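Local coordinates for protein THB11 (Chlamydomonas reinhardtii, PDB 6TD7) that binds heme b in a truncated globin domain and probably oxygen too, with cyanide taking the distal ligand place in this crystal, at residues L30-R33 with K34-A37; P125-D128 with A129-P133; P50-L53 with R54-S58; A80-R83 with I84-R88; F102-A105 with M106-G110. All coordinates share one frame; numbering follows the deposited sequence. Where two conformers were deposited one is given.

Interaction 1 of 5, residues L30-R33 with K34-A37; sequences LFYR and KLYA. With CYN (cyanide ion), chain C.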
# COMPACT_ATOMS: atom_id res chain seq x y z
N LEU A 30 -2.86 2.95 -10.63
CA LEU A 30 -2.60 4.38 -10.49
C LEU A 30 -1.67 4.65 -9.31
O LEU A 30 -0.76 5.48 -9.41
CB LEU A 30 -3.93 5.10 -10.32
CG LEU A 30 -3.99 6.62 -10.22
CD1 LEU A 30 -3.20 7.27 -11.34
CD2 LEU A 30 -5.46 7.03 -10.26
N PHE A 31 -1.89 3.96 -8.19
CA PHE A 31 -0.96 4.02 -7.07
C PHE A 31 0.48 3.80 -7.52
O PHE A 31 1.37 4.60 -7.22
CB PHE A 31 -1.38 2.98 -6.02
CG PHE A 31 -0.34 2.71 -4.96
CD1 PHE A 31 -0.07 3.64 -3.97
CD2 PHE A 31 0.33 1.50 -4.94
CE1 PHE A 31 0.88 3.37 -2.99
CE2 PHE A 31 1.28 1.22 -3.97
CZ PHE A 31 1.56 2.16 -2.99
N TYR A 32 0.73 2.72 -8.27
CA TYR A 32 2.10 2.46 -8.70
C TYR A 32 2.59 3.49 -9.70
O TYR A 32 3.77 3.84 -9.69
CB TYR A 32 2.22 1.04 -9.26
CG TYR A 32 2.36 0.02 -8.16
CD1 TYR A 32 3.55 -0.10 -7.44
CD2 TYR A 32 1.31 -0.81 -7.83
CE1 TYR A 32 3.67 -1.03 -6.42
CE2 TYR A 32 1.43 -1.74 -6.82
CZ TYR A 32 2.60 -1.85 -6.12
OH TYR A 32 2.69 -2.79 -5.12
N ARG A 33 1.71 4.00 -10.56
CA ARG A 33 2.13 5.05 -11.47
C ARG A 33 2.62 6.27 -10.70
O ARG A 33 3.67 6.84 -11.02
CB ARG A 33 0.99 5.43 -12.41
CG ARG A 33 1.44 5.88 -13.78
CD ARG A 33 0.49 5.38 -14.87
NE ARG A 33 -0.83 5.98 -14.75
CZ ARG A 33 -1.98 5.31 -14.72
NH1 ARG A 33 -2.01 3.98 -14.83
NH2 ARG A 33 -3.11 5.98 -14.60
N LYS A 34 1.89 6.67 -9.66
CA LYS A 34 2.31 7.80 -8.84
C LYS A 34 3.63 7.51 -8.11
O LYS A 34 4.51 8.37 -8.04
CB LYS A 34 1.22 8.14 -7.82
CG LYS A 34 -0.04 8.72 -8.45
CD LYS A 34 -1.24 8.59 -7.53
CE LYS A 34 -2.47 9.28 -8.10
NZ LYS A 34 -2.36 10.77 -8.03
N LEU A 35 3.76 6.30 -7.56
CA LEU A 35 4.98 5.94 -6.83
C LEU A 35 6.22 6.12 -7.70
O LEU A 35 7.19 6.76 -7.30
CB LEU A 35 4.92 4.49 -6.35
CG LEU A 35 4.16 4.06 -5.10
CD1 LEU A 35 4.70 2.68 -4.68
CD2 LEU A 35 4.25 5.04 -3.96
N TYR A 36 6.20 5.52 -8.89
CA TYR A 36 7.37 5.52 -9.75
C TYR A 36 7.64 6.88 -10.36
O TYR A 36 8.75 7.13 -10.84
CB TYR A 36 7.19 4.47 -10.86
CG TYR A 36 7.57 3.07 -10.44
CD1 TYR A 36 6.67 2.26 -9.77
CD2 TYR A 36 8.83 2.56 -10.71
CE1 TYR A 36 7.01 0.98 -9.38
CE2 TYR A 36 9.18 1.28 -10.33
CZ TYR A 36 8.26 0.49 -9.67
OH TYR A 36 8.61 -0.78 -9.28
N ALA A 37 6.65 7.77 -10.35
CA ALA A 37 6.83 9.14 -10.82
C ALA A 37 7.35 10.08 -9.74
O ALA A 37 7.61 11.25 -10.03
CB ALA A 37 5.50 9.68 -11.36
C CYN C . 4.77 -1.70 -2.10
N CYN C . 4.49 -2.01 -3.17
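Tyr32 and Leu35 lie in the last two turns of helix 21-36, the B helix of the truncated globin fold, where it borders the distal heme pocket. Residues one turn apart meet here, joined by backbone bonds from Lys34 N to Leu30 O (2.9 Å), Leu35 N to Phe31 O and Tyr36 N to Tyr32 O. The last bond, Ala37 N to Arg33 O, is more bent, 135° at the hydrogen. Phe31 swings its ring away from its own N (chi1 166°) and lays one face under Leu35. Leu35 CG stands over that face in a CH-pi contact, 4.1 Å from the ring centroid, while Leu35 CD1 reaches Phe31 CZ at 3.6 Å. Tyr32 and Tyr36 run side by side in the same direction, Tyr32 CD1 lying 4.1 Å from Tyr36 CE1. Tyr36 also sets the edge of its ring, at CD1, 3.3 Å from Tyr32 O. On the side facing helix 92-108, Lys34 passes over Leu30, CE to CG 3.7 Å, and NZ goes on to salt bridges with Glu104 and Glu108. Tyr32 OH donates a 2.8 Å hydrogen bond to the cyanide N, which lies near the phenol plane. Phe31 over one face, with Leu35 and Tyr36 at oblique contact, probably limit that ring's swing; the donor faces the cyanide and would probably stabilise negative charge on it.

Interaction 2 of 5, residues P125-D128 with A129-P133; sequences PYKD and AIFTP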
# COMPACT_ATOMS: atom_id res chain seq x y z
N PRO A 125 -2.01 0.97 10.51
CA PRO A 125 -1.15 0.19 11.41
C PRO A 125 0.12 -0.32 10.74
O PRO A 125 1.11 -0.59 11.44
CB PRO A 125 -2.07 -0.96 11.85
CG PRO A 125 -3.46 -0.43 11.67
CD PRO A 125 -3.39 0.46 10.47
N TYR A 126 0.13 -0.46 9.42
CA TYR A 126 1.29 -1.06 8.76
C TYR A 126 2.44 -0.09 8.60
O TYR A 126 3.55 -0.53 8.28
CB TYR A 126 0.84 -1.69 7.44
CG TYR A 126 0.08 -2.92 7.81
CD1 TYR A 126 0.75 -4.10 8.10
CD2 TYR A 126 -1.29 -2.87 8.02
CE1 TYR A 126 0.07 -5.21 8.51
CE2 TYR A 126 -1.98 -3.99 8.43
CZ TYR A 126 -1.29 -5.15 8.67
OH TYR A 126 -1.96 -6.28 9.09
N LYS A 127 2.23 1.19 8.88
CA LYS A 127 3.36 2.09 9.03
C LYS A 127 4.20 1.71 10.24
O LYS A 127 5.41 1.49 10.13
CB LYS A 127 2.88 3.54 9.14
CG LYS A 127 4.02 4.52 9.28
CD LYS A 127 3.49 5.93 9.45
CE LYS A 127 4.63 6.91 9.66
NZ LYS A 127 4.13 8.31 9.73
N ASP A 128 3.57 1.60 11.41
CA ASP A 128 4.29 1.14 12.60
C ASP A 128 4.88 -0.25 12.41
O ASP A 128 5.96 -0.56 12.92
CB ASP A 128 3.35 1.16 13.81
CG ASP A 128 3.15 2.55 14.39
OD1 ASP A 128 3.87 3.49 13.97
OD2 ASP A 128 2.29 2.70 15.28
N ALA A 129 4.17 -1.13 11.68
CA ALA A 129 4.69 -2.47 11.46
C ALA A 129 6.00 -2.43 10.69
O ALA A 129 6.95 -3.14 11.03
CB ALA A 129 3.66 -3.32 10.70
N ILE A 130 6.08 -1.59 9.66
CA ILE A 130 7.27 -1.56 8.81
C ILE A 130 8.47 -1.02 9.57
O ILE A 130 9.59 -1.52 9.41
CB ILE A 130 6.98 -0.74 7.53
CG1 ILE A 130 6.12 -1.56 6.57
CG2 ILE A 130 8.29 -0.33 6.87
CD1 ILE A 130 5.55 -0.76 5.43
N PHE A 131 8.28 0.01 10.40
CA PHE A 131 9.40 0.79 10.92
C PHE A 131 9.71 0.55 12.39
O PHE A 131 10.66 1.15 12.91
CB PHE A 131 9.13 2.28 10.68
CG PHE A 131 9.06 2.63 9.22
CD1 PHE A 131 10.21 2.69 8.46
CD2 PHE A 131 7.84 2.87 8.61
CE1 PHE A 131 10.15 2.99 7.11
CE2 PHE A 131 7.78 3.17 7.27
CZ PHE A 131 8.93 3.23 6.52
N THR A 132 8.97 -0.31 13.08
CA THR A 132 9.28 -0.60 14.47
C THR A 132 10.28 -1.73 14.55
O THR A 132 9.99 -2.84 14.08
CB THR A 132 8.02 -0.96 15.24
OG1 THR A 132 7.11 0.15 15.24
CG2 THR A 132 8.38 -1.30 16.69
N PRO A 133 11.48 -1.51 15.11
CA PRO A 133 12.43 -2.62 15.25
C PRO A 133 11.83 -3.79 16.02
O PRO A 133 11.08 -3.61 16.98
CB PRO A 133 13.60 -1.99 16.01
CG PRO A 133 13.54 -0.56 15.67
CD PRO A 133 12.08 -0.23 15.51
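Asp128 and Thr132 close the last turn of helix 125-131. Asp128 O accepts twice: Thr132 OG1 donates to it at 2.7 Å, the hydroxyl tilted 25° from the carbonyl plane, and Thr132 N adds a weak bond at 3.0 Å. Chi1 of -62° sets OG1 anti to Thr132's own carbonyl carbon, on the side from which it can point back along the helix. One turn earlier, Lys127 O receives Phe131 N at 3.2 Å and a weak second bond from Ile130 N. The edge of the Phe131 ring also comes close, CD2 lying 3.2 Å from Lys127 O. Ile130 N has its stronger bond to Tyr126 O at 3.1 Å, approaching from above the carbonyl plane, and Ala129 N is satisfied by Pro125 O. Apolar contact is slight by comparison: Ala129 CB meets Tyr126 CD1 at 4.0 Å, neither squarely over the ring nor at its edge. The extended Lys127 chain finds its mate outside, in a salt bridge to Asp96, and Ile130 O accepts from Arg78 NH1. This is the C-terminal end of a helix, finished by a threonine hydroxyl folded back on the preceding turn, in the final helix of the globin fold.

Interaction 3 of 5, residues P50-L53 with R54-S58; sequences PMHL and RAKQS. With HEM (protoporphyrin IX containing Fe), chain B; CYN (cyanide ion), chain C.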
# COMPACT_ATOMS: atom_id res chain seq x y z
N PRO A 50 7.90 -3.16 -11.78
CA PRO A 50 6.60 -2.76 -11.22
C PRO A 50 5.57 -3.88 -11.26
O PRO A 50 4.72 -3.96 -10.36
CB PRO A 50 6.17 -1.58 -12.11
CG PRO A 50 7.38 -1.17 -12.86
CD PRO A 50 8.27 -2.36 -12.96
N MET A 51 5.62 -4.75 -12.27
CA MET A 51 4.68 -5.86 -12.32
C MET A 51 4.95 -6.86 -11.21
O MET A 51 4.02 -7.39 -10.60
CB MET A 51 4.77 -6.54 -13.69
CG MET A 51 4.35 -5.68 -14.87
SD MET A 51 2.64 -6.01 -15.32
CE MET A 51 2.38 -4.85 -16.67
N HIS A 52 6.22 -7.12 -10.93
CA HIS A 52 6.55 -8.07 -9.87
C HIS A 52 6.13 -7.51 -8.51
O HIS A 52 5.60 -8.24 -7.67
CB HIS A 52 8.04 -8.37 -9.89
CG HIS A 52 8.46 -9.38 -8.88
ND1 HIS A 52 8.19 -10.73 -9.01
CD2 HIS A 52 9.12 -9.24 -7.70
CE1 HIS A 52 8.67 -11.38 -7.96
NE2 HIS A 52 9.23 -10.50 -7.15
N LEU A 53 6.36 -6.22 -8.30
CA LEU A 53 6.00 -5.60 -7.03
C LEU A 53 4.50 -5.66 -6.80
O LEU A 53 4.04 -6.03 -5.71
CB LEU A 53 6.50 -4.16 -7.03
CG LEU A 53 6.45 -3.41 -5.71
CD1 LEU A 53 7.18 -4.21 -4.65
CD2 LEU A 53 7.07 -2.03 -5.89
N ARG A 54 3.71 -5.31 -7.82
CA ARG A 54 2.26 -5.42 -7.68
C ARG A 54 1.84 -6.85 -7.38
O ARG A 54 0.97 -7.09 -6.54
CB ARG A 54 1.58 -4.90 -8.96
CG ARG A 54 0.05 -5.04 -8.99
CD ARG A 54 -0.42 -6.39 -9.52
NE ARG A 54 0.34 -6.81 -10.69
CZ ARG A 54 0.32 -8.04 -11.20
NH1 ARG A 54 -0.44 -8.98 -10.66
NH2 ARG A 54 1.07 -8.32 -12.26
N ALA A 55 2.47 -7.82 -8.04
CA ALA A 55 2.16 -9.22 -7.76
C ALA A 55 2.42 -9.54 -6.29
O ALA A 55 1.58 -10.16 -5.62
CB ALA A 55 2.99 -10.13 -8.66
N LYS A 56 3.58 -9.12 -5.77
CA LYS A 56 3.93 -9.43 -4.39
C LYS A 56 2.97 -8.76 -3.40
O LYS A 56 2.72 -9.31 -2.32
CB LYS A 56 5.36 -8.98 -4.09
CG LYS A 56 6.46 -9.79 -4.77
CD LYS A 56 6.25 -11.30 -4.62
CE LYS A 56 6.02 -11.74 -3.17
NZ LYS A 56 5.51 -13.14 -3.09
N GLN A 57 2.46 -7.58 -3.74
CA GLN A 57 1.56 -6.80 -2.89
C GLN A 57 0.12 -7.29 -2.98
O GLN A 57 -0.72 -6.84 -2.17
CB GLN A 57 1.63 -5.32 -3.30
CG GLN A 57 0.97 -4.32 -2.35
CD GLN A 57 0.44 -3.07 -3.04
OE1 GLN A 57 -0.15 -3.13 -4.12
NE2 GLN A 57 0.66 -1.92 -2.42
N SER A 58 -0.18 -8.22 -3.89
CA SER A 58 -1.57 -8.55 -4.20
C SER A 58 -2.29 -9.16 -3.01
O SER A 58 -3.47 -8.86 -2.77
CB SER A 58 -1.63 -9.49 -5.40
OG SER A 58 -1.43 -8.79 -6.62
CHA HEM B . 6.75 -5.08 -0.69
CHB HEM B . 8.77 -0.71 -1.51
CHC HEM B . 4.83 1.59 0.17
CHD HEM B . 2.97 -2.78 1.43
C1A HEM B . 7.64 -4.11 -1.10
C2A HEM B . 8.92 -4.28 -1.78
C3A HEM B . 9.44 -3.07 -1.99
C4A HEM B . 8.54 -2.08 -1.46
CMA HEM B . 10.78 -2.76 -2.69
CAA HEM B . 9.58 -5.61 -2.22
CBA HEM B . 9.76 -6.59 -1.07
CGA HEM B . 10.16 -7.93 -1.63
O1A HEM B . 10.66 -8.77 -0.83
O2A HEM B . 9.98 -8.18 -2.85
C1B HEM B . 7.86 0.28 -1.18
C2B HEM B . 8.04 1.70 -1.42
C3B HEM B . 6.97 2.34 -0.96
C4B HEM B . 6.06 1.36 -0.41
CMB HEM B . 9.27 2.35 -2.09
CAB HEM B . 6.76 3.87 -1.02
CBB HEM B . 5.83 4.49 -0.29
C1C HEM B . 4.00 0.58 0.62
C2C HEM B . 2.69 0.81 1.15
C3C HEM B . 2.17 -0.36 1.52
C4C HEM B . 3.13 -1.42 1.21
CMC HEM B . 2.01 2.19 1.31
CAC HEM B . 0.77 -0.51 2.14
CBC HEM B . 0.57 -1.43 3.08
C1D HEM B . 3.78 -3.77 0.89
C2D HEM B . 3.46 -5.17 0.79
C3D HEM B . 4.50 -5.80 0.22
C4D HEM B . 5.52 -4.82 -0.09
CMD HEM B . 2.14 -5.81 1.27
CAD HEM B . 4.60 -7.30 -0.13
CBD HEM B . 5.06 -8.16 1.03
CGD HEM B . 4.93 -9.56 0.49
O1D HEM B . 3.90 -10.22 0.78
O2D HEM B . 5.83 -9.99 -0.27
NA HEM B . 7.46 -2.74 -0.92
NB HEM B . 6.64 0.11 -0.57
NC HEM B . 4.24 -0.79 0.66
ND HEM B . 5.04 -3.60 0.34
FE HEM B . 5.81 -1.80 -0.13
C CYN C . 4.77 -1.70 -2.10
N CYN C . 4.49 -2.01 -3.17
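Leu53 and Gln57, one turn apart on helix 50-64, face the distal side of the heme; this is the E helix of the globin fold, and both residues line the cyanide pocket. They are joined through the backbone, Gln57 N giving its hydrogen to Leu53 O at 3.0 Å. Leu53 has CG anti to the backbone N (chi1 -169°), which carries the branch point over the ligand: CG comes within 3.5 Å of the cyanide N, and CD1 lies 3.4 Å from HEM C2A, so one methyl rests on the porphyrin while the other borders the cyanide. CYN C in turn lies 2.2 Å from HEM FE. Gln57 runs out extended beyond CG and brings NE2 to 3.9 Å from the cyanide N, a neighbour at van der Waals range.

Elsewhere on the helix His52 and Lys56 lie side by side, pointing the same way. Lys56 CG sits over one face of the imidazole, 4.1 Å from its centroid and 27° off the normal, a CH-pi contact. The lysine then bends at chi2 and chi3 and brings CE to 3.4 Å from HEM O2D of a propionate. Farther back, Asp49 OD1 accepts from His52 N at the start of the helix.

Chemically, the helix presents an apolar branch and an amide to the ligand. Leu53 would be expected to limit the space round the cyanide. The propionate is touched by the methylene at CE, while Lys56 NZ stays 4.2 Å from HEM O2D, so any easing of its negative charge would probably act through space and be weak.

Interaction 4 of 5, residues A80-R83 with I84-R88; sequences AHLR and IIKQR. With HEM (protoporphyrin IX containing Fe), chain B.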
# COMPACT_ATOMS: atom_id res chain seq x y z
N ALA A 80 9.70 -7.34 4.43
CA ALA A 80 9.65 -7.05 3.00
C ALA A 80 10.37 -5.76 2.66
O ALA A 80 11.01 -5.67 1.60
CB ALA A 80 8.19 -6.98 2.54
N HIS A 81 10.29 -4.75 3.52
CA HIS A 81 10.90 -3.46 3.24
C HIS A 81 12.26 -3.27 3.90
O HIS A 81 12.83 -2.18 3.79
CB HIS A 81 9.98 -2.32 3.70
CG HIS A 81 8.65 -2.32 3.02
ND1 HIS A 81 7.58 -3.08 3.46
CD2 HIS A 81 8.21 -1.65 1.93
CE1 HIS A 81 6.55 -2.88 2.67
NE2 HIS A 81 6.90 -2.02 1.73
N LEU A 82 12.81 -4.30 4.56
CA LEU A 82 13.97 -4.07 5.42
C LEU A 82 15.23 -3.82 4.60
O LEU A 82 16.15 -3.14 5.08
CB LEU A 82 14.16 -5.25 6.38
CG LEU A 82 15.21 -5.03 7.48
CD1 LEU A 82 14.90 -3.78 8.30
CD2 LEU A 82 15.33 -6.24 8.40
N ARG A 83 15.30 -4.35 3.38
CA ARG A 83 16.44 -4.05 2.52
C ARG A 83 16.51 -2.57 2.17
O ARG A 83 17.56 -1.93 2.31
CB ARG A 83 16.37 -4.89 1.23
CG ARG A 83 16.57 -6.38 1.42
CD ARG A 83 16.08 -7.14 0.19
NE ARG A 83 14.63 -7.08 0.07
CZ ARG A 83 13.79 -8.04 0.46
NH1 ARG A 83 14.25 -9.16 1.00
NH2 ARG A 83 12.48 -7.88 0.31
N ILE A 84 15.39 -1.99 1.71
CA ILE A 84 15.46 -0.59 1.32
C ILE A 84 15.58 0.30 2.55
O ILE A 84 16.15 1.40 2.47
CB ILE A 84 14.27 -0.17 0.44
CG1 ILE A 84 12.92 -0.53 1.06
CG2 ILE A 84 14.39 -0.83 -0.94
CD1 ILE A 84 11.75 0.16 0.37
N ILE A 85 15.08 -0.15 3.70
CA ILE A 85 15.29 0.58 4.95
C ILE A 85 16.78 0.66 5.26
O ILE A 85 17.36 1.75 5.37
CB ILE A 85 14.52 -0.08 6.11
CG1 ILE A 85 13.01 0.13 5.93
CG2 ILE A 85 14.99 0.49 7.46
CD1 ILE A 85 12.16 -0.59 6.95
N LYS A 86 17.43 -0.50 5.39
CA LYS A 86 18.82 -0.53 5.85
C LYS A 86 19.78 -0.05 4.77
O LYS A 86 20.80 0.58 5.07
CB LYS A 86 19.19 -1.94 6.30
CG LYS A 86 18.44 -2.42 7.53
CD LYS A 86 18.96 -1.73 8.79
CE LYS A 86 17.87 -1.47 9.81
NZ LYS A 86 17.93 -0.06 10.30
N GLN A 87 19.50 -0.36 3.51
CA GLN A 87 20.44 -0.03 2.45
C GLN A 87 20.22 1.36 1.87
O GLN A 87 21.19 2.02 1.49
CB GLN A 87 20.38 -1.08 1.35
CG GLN A 87 20.79 -2.46 1.83
CD GLN A 87 20.64 -3.54 0.78
OE1 GLN A 87 20.49 -3.24 -0.41
NE2 GLN A 87 20.67 -4.80 1.20
N ARG A 88 18.97 1.84 1.82
CA ARG A 88 18.66 3.09 1.14
C ARG A 88 17.94 4.11 2.02
O ARG A 88 17.60 5.20 1.52
CB ARG A 88 17.81 2.80 -0.10
CG ARG A 88 18.30 1.59 -0.88
CD ARG A 88 17.76 1.56 -2.29
NE ARG A 88 18.22 0.37 -3.00
CZ ARG A 88 17.88 0.07 -4.25
NH1 ARG A 88 17.07 0.87 -4.93
NH2 ARG A 88 18.35 -1.03 -4.81
CHA HEM B . 6.75 -5.08 -0.69
CHB HEM B . 8.77 -0.71 -1.51
CHC HEM B . 4.83 1.59 0.17
CHD HEM B . 2.97 -2.78 1.43
C1A HEM B . 7.64 -4.11 -1.10
C2A HEM B . 8.92 -4.28 -1.78
C3A HEM B . 9.44 -3.07 -1.99
C4A HEM B . 8.54 -2.08 -1.46
CMA HEM B . 10.78 -2.76 -2.69
CAA HEM B . 9.58 -5.61 -2.22
CBA HEM B . 9.76 -6.59 -1.07
CGA HEM B . 10.16 -7.93 -1.63
O1A HEM B . 10.66 -8.77 -0.83
O2A HEM B . 9.98 -8.18 -2.85
C1B HEM B . 7.86 0.28 -1.18
C2B HEM B . 8.04 1.70 -1.42
C3B HEM B . 6.97 2.34 -0.96
C4B HEM B . 6.06 1.36 -0.41
CMB HEM B . 9.27 2.35 -2.09
CAB HEM B . 6.76 3.87 -1.02
CBB HEM B . 5.83 4.49 -0.29
C1C HEM B . 4.00 0.58 0.62
C2C HEM B . 2.69 0.81 1.15
C3C HEM B . 2.17 -0.36 1.52
C4C HEM B . 3.13 -1.42 1.21
CMC HEM B . 2.01 2.19 1.31
CAC HEM B . 0.77 -0.51 2.14
CBC HEM B . 0.57 -1.43 3.08
C1D HEM B . 3.78 -3.77 0.89
C2D HEM B . 3.46 -5.17 0.79
C3D HEM B . 4.50 -5.80 0.22
C4D HEM B . 5.52 -4.82 -0.09
CMD HEM B . 2.14 -5.81 1.27
CAD HEM B . 4.60 -7.30 -0.13
CBD HEM B . 5.06 -8.16 1.03
CGD HEM B . 4.93 -9.56 0.49
O1D HEM B . 3.90 -10.22 0.78
O2D HEM B . 5.83 -9.99 -0.27
NA HEM B . 7.46 -2.74 -0.92
NB HEM B . 6.64 0.11 -0.57
NC HEM B . 4.24 -0.79 0.66
ND HEM B . 5.04 -3.60 0.34
FE HEM B . 5.81 -1.80 -0.13
O HOH W 1 13.15 -4.00 1.02
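His81 and Ile84 meet on helix 77-88, the proximal F helix of the globin fold, which carries the axial ligand of the heme. His81 NE2 binds the iron at 2.2 Å, while ND1 is held by Val77 O one turn back, a hydrogen bond that fixes the rotation of the imidazole.

Ile84 can be followed outward. Its CB lies by the carbonyl carbon of Arg83, with His81 O a little farther off; CG1, placed between the backbone N and the carbonyl carbon (chi1 52°), comes to 3.2 Å from His81 O, and CG2 turns off toward Arg83 C. At the tip, CD1 lies at the edge of the His81 ring, 4.3 Å from CD2, and touches the porphyrin at HEM CHB, 3.6 Å away. An alanine here is likely to open a gap beside both the imidazole edge and that meso carbon, leaving the ring less firmly backed on one side.

Ile85 N bonds to His81 O at 3.0 Å, and Lys86 N and Gln87 N continue the pattern to Leu82 O and Arg83 O. On the outer side Leu82 CD1 lies across Lys86, 3.9 Å from its CG. Arg83 turns its guanidinium edge to the heme propionate, as a heme-binding residue, though the modelled separation is too short to trust. One helical bond is replaced by water: Ala80 O and Ile84 N stand 5.7 Å apart, and water 1 bridges them, donating to Ala80 O at 2.8 Å and accepting from Ile84 N.

Interaction 5 of 5, residues F102-A105 with M106-G110; sequences FEEA and MTELG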
# COMPACT_ATOMS: atom_id res chain seq x y z
N PHE A 102 -1.86 6.37 -2.50
CA PHE A 102 -2.94 5.39 -2.53
C PHE A 102 -4.28 6.08 -2.35
O PHE A 102 -5.26 5.76 -3.03
CB PHE A 102 -2.72 4.33 -1.45
CG PHE A 102 -3.53 3.09 -1.66
CD1 PHE A 102 -4.82 3.01 -1.17
CD2 PHE A 102 -3.00 2.01 -2.34
CE1 PHE A 102 -5.57 1.87 -1.36
CE2 PHE A 102 -3.74 0.87 -2.53
CZ PHE A 102 -5.03 0.80 -2.04
N GLU A 103 -4.33 7.06 -1.44
CA GLU A 103 -5.54 7.84 -1.24
C GLU A 103 -5.89 8.66 -2.48
O GLU A 103 -7.07 8.77 -2.85
CB GLU A 103 -5.37 8.75 -0.03
CG GLU A 103 -6.56 9.63 0.30
CD GLU A 103 -6.22 10.68 1.34
OE1 GLU A 103 -7.02 10.87 2.28
OE2 GLU A 103 -5.15 11.32 1.22
N GLU A 104 -4.89 9.27 -3.11
CA GLU A 104 -5.13 10.03 -4.34
C GLU A 104 -5.70 9.13 -5.43
O GLU A 104 -6.61 9.53 -6.17
CB GLU A 104 -3.84 10.67 -4.83
CG GLU A 104 -3.35 11.84 -4.00
CD GLU A 104 -2.12 12.52 -4.58
OE1 GLU A 104 -1.69 13.54 -4.00
OE2 GLU A 104 -1.59 12.05 -5.61
N ALA A 105 -5.16 7.92 -5.56
CA ALA A 105 -5.66 6.98 -6.56
C ALA A 105 -7.14 6.66 -6.33
O ALA A 105 -7.92 6.63 -7.28
CB ALA A 105 -4.83 5.70 -6.54
N MET A 106 -7.53 6.42 -5.07
CA MET A 106 -8.94 6.18 -4.79
C MET A 106 -9.78 7.41 -5.10
O MET A 106 -10.88 7.29 -5.66
CB MET A 106 -9.12 5.75 -3.33
CG MET A 106 -8.74 4.31 -3.04
SD MET A 106 -9.16 3.81 -1.36
CE MET A 106 -8.10 4.90 -0.43
N THR A 107 -9.29 8.59 -4.75
CA THR A 107 -10.03 9.82 -5.04
C THR A 107 -10.24 9.99 -6.54
O THR A 107 -11.35 10.29 -7.00
CB THR A 107 -9.30 11.03 -4.47
OG1 THR A 107 -9.14 10.90 -3.05
CG2 THR A 107 -10.06 12.32 -4.78
N GLU A 108 -9.17 9.81 -7.31
CA GLU A 108 -9.22 10.06 -8.75
C GLU A 108 -10.10 9.07 -9.49
O GLU A 108 -10.53 9.37 -10.61
CB GLU A 108 -7.80 10.04 -9.31
CG GLU A 108 -7.02 11.29 -8.96
CD GLU A 108 -5.52 11.13 -9.08
OE1 GLU A 108 -5.05 10.44 -10.01
OE2 GLU A 108 -4.81 11.71 -8.23
N LEU A 109 -10.40 7.92 -8.90
CA LEU A 109 -11.30 6.95 -9.51
C LEU A 109 -12.72 7.05 -8.99
O LEU A 109 -13.58 6.26 -9.40
CB LEU A 109 -10.75 5.53 -9.31
CG LEU A 109 -9.57 5.26 -10.25
CD1 LEU A 109 -8.63 4.20 -9.72
CD2 LEU A 109 -10.08 4.87 -11.64
N GLY A 110 -13.00 8.01 -8.11
CA GLY A 110 -14.35 8.29 -7.69
C GLY A 110 -14.80 7.70 -6.37
O GLY A 110 -16.00 7.73 -6.08
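From Phe102 to Glu108 the backbone runs as regular helix, the end of helix 92-108, which is the G helix of the globin fold, and it stops in a Schellman motif. Met106 N bonds to Phe102 O, Thr107 N to Glu103 O (2.9 Å) and Glu108 N to Glu104 O, whereas Leu109 N to Ala105 O is weak. Gly110 then takes a positive phi of 98°, and its N bonds back to Thr107 O at 3.0 Å; any side chain here would collide with the carbonyl O of Leu109.

Glu103 O accepts twice, since Thr107 OG1 also donates to it at 3.0 Å, from the face of the carbonyl plane opposite to that used by Thr107 N. On the buried side Met106, bent at chi3 (-64°), crosses Phe102 obliquely in a Met-aromatic contact. Its CE lies near the ring plane, 3.9 Å from Phe102 CD1, and SD is 5.2 Å from the centroid. A serine in its place would probably open a gap at the edge of the Phe102 ring and toward Val27 and Met120, the residues of helices 21-36 and 113-123 that Met106 also touches.

Glu104 and Glu108 lie side by side with carboxylate planes 39° apart. Lys34 makes salt bridges with both OE2 atoms, which probably offsets the repulsion of like charges, and Lys100 pairs with Glu104 OE1; Glu104 OE2 stands 4.2 Å from Glu108 OE2.

How the interactions relate
The heme gathers most of these contacts. Interactions 1 and 3 border the distal side and both reach the cyanide: Tyr32 OH also lies 3.0 Å from Gln57 OE1, a probable hydrogen bond that would have to share the one hydroxyl proton with the cyanide, and Phe31 CE2 packs on Gln57 NE2 at 3.6 Å. Interaction 4 supplies the proximal ligand across the porphyrin, its centre about 17 Å from that of interaction 3. Behind it stands interaction 2, where Ile130 CD1 meets His81 CE1 at 3.6 Å. Interaction 5 is farther away and joins the group through interaction 1: Lys34 NZ reaches Glu108 OE2 at 2.6 Å and Glu104 OE2 at 2.8 Å.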